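Local coordinates for protein ebony (Drosophila melanogaster, PDB 6DYM) that probably joins beta-alanine to biogenic amines as a nonribosomal peptide synthetase, this chain being its C-terminal, atypical condensation domain, at residues L2-V7 with I137-F142. Numbering follows the deposited sequence. Where two conformers were deposited one is given.
Sequences LKMEAV and IACMHF
One face of the Phe142 ring carries Met4 CB, which stands 3.8 Å from the ring centroid and almost on the ring normal, as a CH-pi contact. At the edge, in the ring plane, Ala6 N lies 3.7 Å from Phe142 CE2, while Ala6 CB touches the same ring carbon. Met4 SD completes a Met-aromatic contact from an oblique position, 34° off the normal. The Met4 and Phe142 side chains pass each other in opposite directions, and a bend at the thioether (Met4 chi3 -69°) turns the methyl so that Met4 CE sits 3.7 Å from Phe142 CB. Met4 CE also lies against Ala138 O and CB, and Met4 SD rests 3.7 Å from Cys139 CA. The topology fits a GNAT-like fold: helix 133-153 makes the beta-alpha-beta crossover between parallel strands 119-127 and 158-163, and here it packs on edge strand 4-8. Val64 of the neighbouring strand touches both Met4 and Phe142. Replacing Phe142 by an alanine would remove the ring and is likely to leave Met4 CB and Ala6 without their aromatic partner, opening a gap between helix and edge strand. Toward the N-terminus, Leu2 CD2 meets Ala138 CB at 4.3 Å, with the Leu2 side chain close to a bound calcium ion.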
loop_
_atom_site.group_PDB
_atom_site.type_symbol
_atom_site.label_atom_id
_atom_site.label_comp_id
_atom_site.label_asym_id
_atom_site.label_seq_id
_atom_site.Cartn_x
_atom_site.Cartn_y
_atom_site.Cartn_z
ATOM N N LEU A 2 -18.795 -8.916 -11.649
ATOM C CA LEU A 2 -18.402 -8.961 -10.247
ATOM C C LEU A 2 -19.100 -7.844 -9.478
ATOM O O LEU A 2 -18.980 -6.668 -9.835
ATOM C CB LEU A 2 -16.886 -8.838 -10.122
ATOM C CG LEU A 2 -16.294 -8.982 -8.719
ATOM C CD1 LEU A 2 -16.716 -10.291 -8.080
ATOM C CD2 LEU A 2 -14.775 -8.877 -8.783
ATOM N N LYS A 3 -19.832 -8.207 -8.429
ATOM C CA LYS A 3 -20.532 -7.247 -7.585
ATOM C C LYS A 3 -19.810 -7.148 -6.249
ATOM O O LYS A 3 -19.553 -8.169 -5.604
ATOM C CB LYS A 3 -21.991 -7.660 -7.379
ATOM C CG LYS A 3 -22.778 -7.816 -8.669
ATOM C CD LYS A 3 -23.248 -6.473 -9.204
ATOM C CE LYS A 3 -24.459 -6.645 -10.106
ATOM N NZ LYS A 3 -25.234 -5.384 -10.252
ATOM N N MET A 4 -19.495 -5.925 -5.831
ATOM C CA MET A 4 -18.612 -5.707 -4.697
ATOM C C MET A 4 -19.217 -4.721 -3.710
ATOM O O MET A 4 -20.029 -3.865 -4.066
ATOM C CB MET A 4 -17.240 -5.192 -5.151
ATOM C CG MET A 4 -16.354 -6.263 -5.756
ATOM S SD MET A 4 -14.949 -5.544 -6.621
ATOM C CE MET A 4 -15.765 -4.791 -8.024
ATOM N N GLU A 5 -18.783 -4.838 -2.458
ATOM C CA GLU A 5 -19.187 -3.913 -1.411
ATOM C C GLU A 5 -18.002 -3.634 -0.499
ATOM O O GLU A 5 -17.291 -4.562 -0.101
ATOM C CB GLU A 5 -20.353 -4.473 -0.599
ATOM C CG GLU A 5 -20.756 -3.592 0.564
ATOM C CD GLU A 5 -21.830 -4.228 1.427
ATOM O OE1 GLU A 5 -22.166 -5.411 1.192
ATOM O OE2 GLU A 5 -22.332 -3.546 2.345
ATOM N N ALA A 6 -17.801 -2.362 -0.167
ATOM C CA ALA A 6 -16.738 -1.950 0.739
ATOM C C ALA A 6 -17.269 -1.913 2.164
ATOM O O ALA A 6 -18.276 -1.254 2.439
ATOM C CB ALA A 6 -16.195 -0.575 0.345
ATOM N N VAL A 7 -16.587 -2.611 3.065
ATOM C CA VAL A 7 -17.012 -2.732 4.457
ATOM C C VAL A 7 -15.877 -2.259 5.360
ATOM O O VAL A 7 -14.731 -2.692 5.176
ATOM C CB VAL A 7 -17.419 -4.180 4.776
ATOM C CG1 VAL A 7 -17.546 -4.387 6.275
ATOM C CG2 VAL A 7 -18.719 -4.532 4.063
ATOM N N ILE A 137 -8.659 -6.569 -11.936
ATOM C CA ILE A 137 -8.786 -5.199 -12.425
ATOM C C ILE A 137 -10.061 -4.553 -11.893
ATOM O O ILE A 137 -10.059 -3.384 -11.485
ATOM C CB ILE A 137 -8.735 -5.190 -13.963
ATOM C CG1 ILE A 137 -7.294 -5.405 -14.433
ATOM C CG2 ILE A 137 -9.307 -3.897 -14.525
ATOM C CD1 ILE A 137 -6.400 -4.198 -14.225
ATOM N N ALA A 138 -11.168 -5.297 -11.879
ATOM C CA ALA A 138 -12.406 -4.751 -11.328
ATOM C C ALA A 138 -12.241 -4.389 -9.855
ATOM O O ALA A 138 -12.680 -3.319 -9.419
ATOM C CB ALA A 138 -13.552 -5.747 -11.510
ATOM N N CYS A 139 -11.609 -5.268 -9.073
ATOM C CA CYS A 139 -11.436 -4.989 -7.652
ATOM C C CYS A 139 -10.529 -3.780 -7.434
ATOM O O CYS A 139 -10.816 -2.929 -6.584
ATOM C CB CYS A 139 -10.886 -6.226 -6.938
ATOM S SG CYS A 139 -10.964 -6.144 -5.128
ATOM N N MET A 140 -9.448 -3.669 -8.213
ATOM C CA MET A 140 -8.555 -2.520 -8.075
ATOM C C MET A 140 -9.282 -1.217 -8.382
ATOM O O MET A 140 -9.159 -0.238 -7.634
ATOM C CB MET A 140 -7.338 -2.686 -8.988
ATOM C CG MET A 140 -6.380 -3.788 -8.554
ATOM S SD MET A 140 -5.645 -3.480 -6.932
ATOM C CE MET A 140 -4.307 -2.373 -7.380
ATOM N N HIS A 141 -10.043 -1.182 -9.484
ATOM C CA HIS A 141 -10.837 0.005 -9.798
ATOM C C HIS A 141 -11.795 0.333 -8.656
ATOM O O HIS A 141 -11.980 1.503 -8.299
ATOM C CB HIS A 141 -11.622 -0.201 -11.102
ATOM C CG HIS A 141 -10.836 0.085 -12.351
ATOM N ND1 HIS A 141 -10.411 1.350 -12.695
ATOM C CD2 HIS A 141 -10.415 -0.733 -13.345
ATOM C CE1 HIS A 141 -9.752 1.298 -13.839
ATOM N NE2 HIS A 141 -9.738 0.044 -14.254
ATOM N N PHE A 142 -12.405 -0.696 -8.063
ATOM C CA PHE A 142 -13.376 -0.481 -6.993
ATOM C C PHE A 142 -12.708 0.089 -5.747
ATOM O O PHE A 142 -13.211 1.040 -5.138
ATOM C CB PHE A 142 -14.086 -1.800 -6.678
ATOM C CG PHE A 142 -15.190 -1.678 -5.666
ATOM C CD1 PHE A 142 -16.464 -1.290 -6.051
ATOM C CD2 PHE A 142 -14.960 -1.975 -4.332
ATOM C CE1 PHE A 142 -17.485 -1.186 -5.118
ATOM C CE2 PHE A 142 -15.977 -1.874 -3.394
ATOM C CZ PHE A 142 -17.238 -1.480 -3.786
#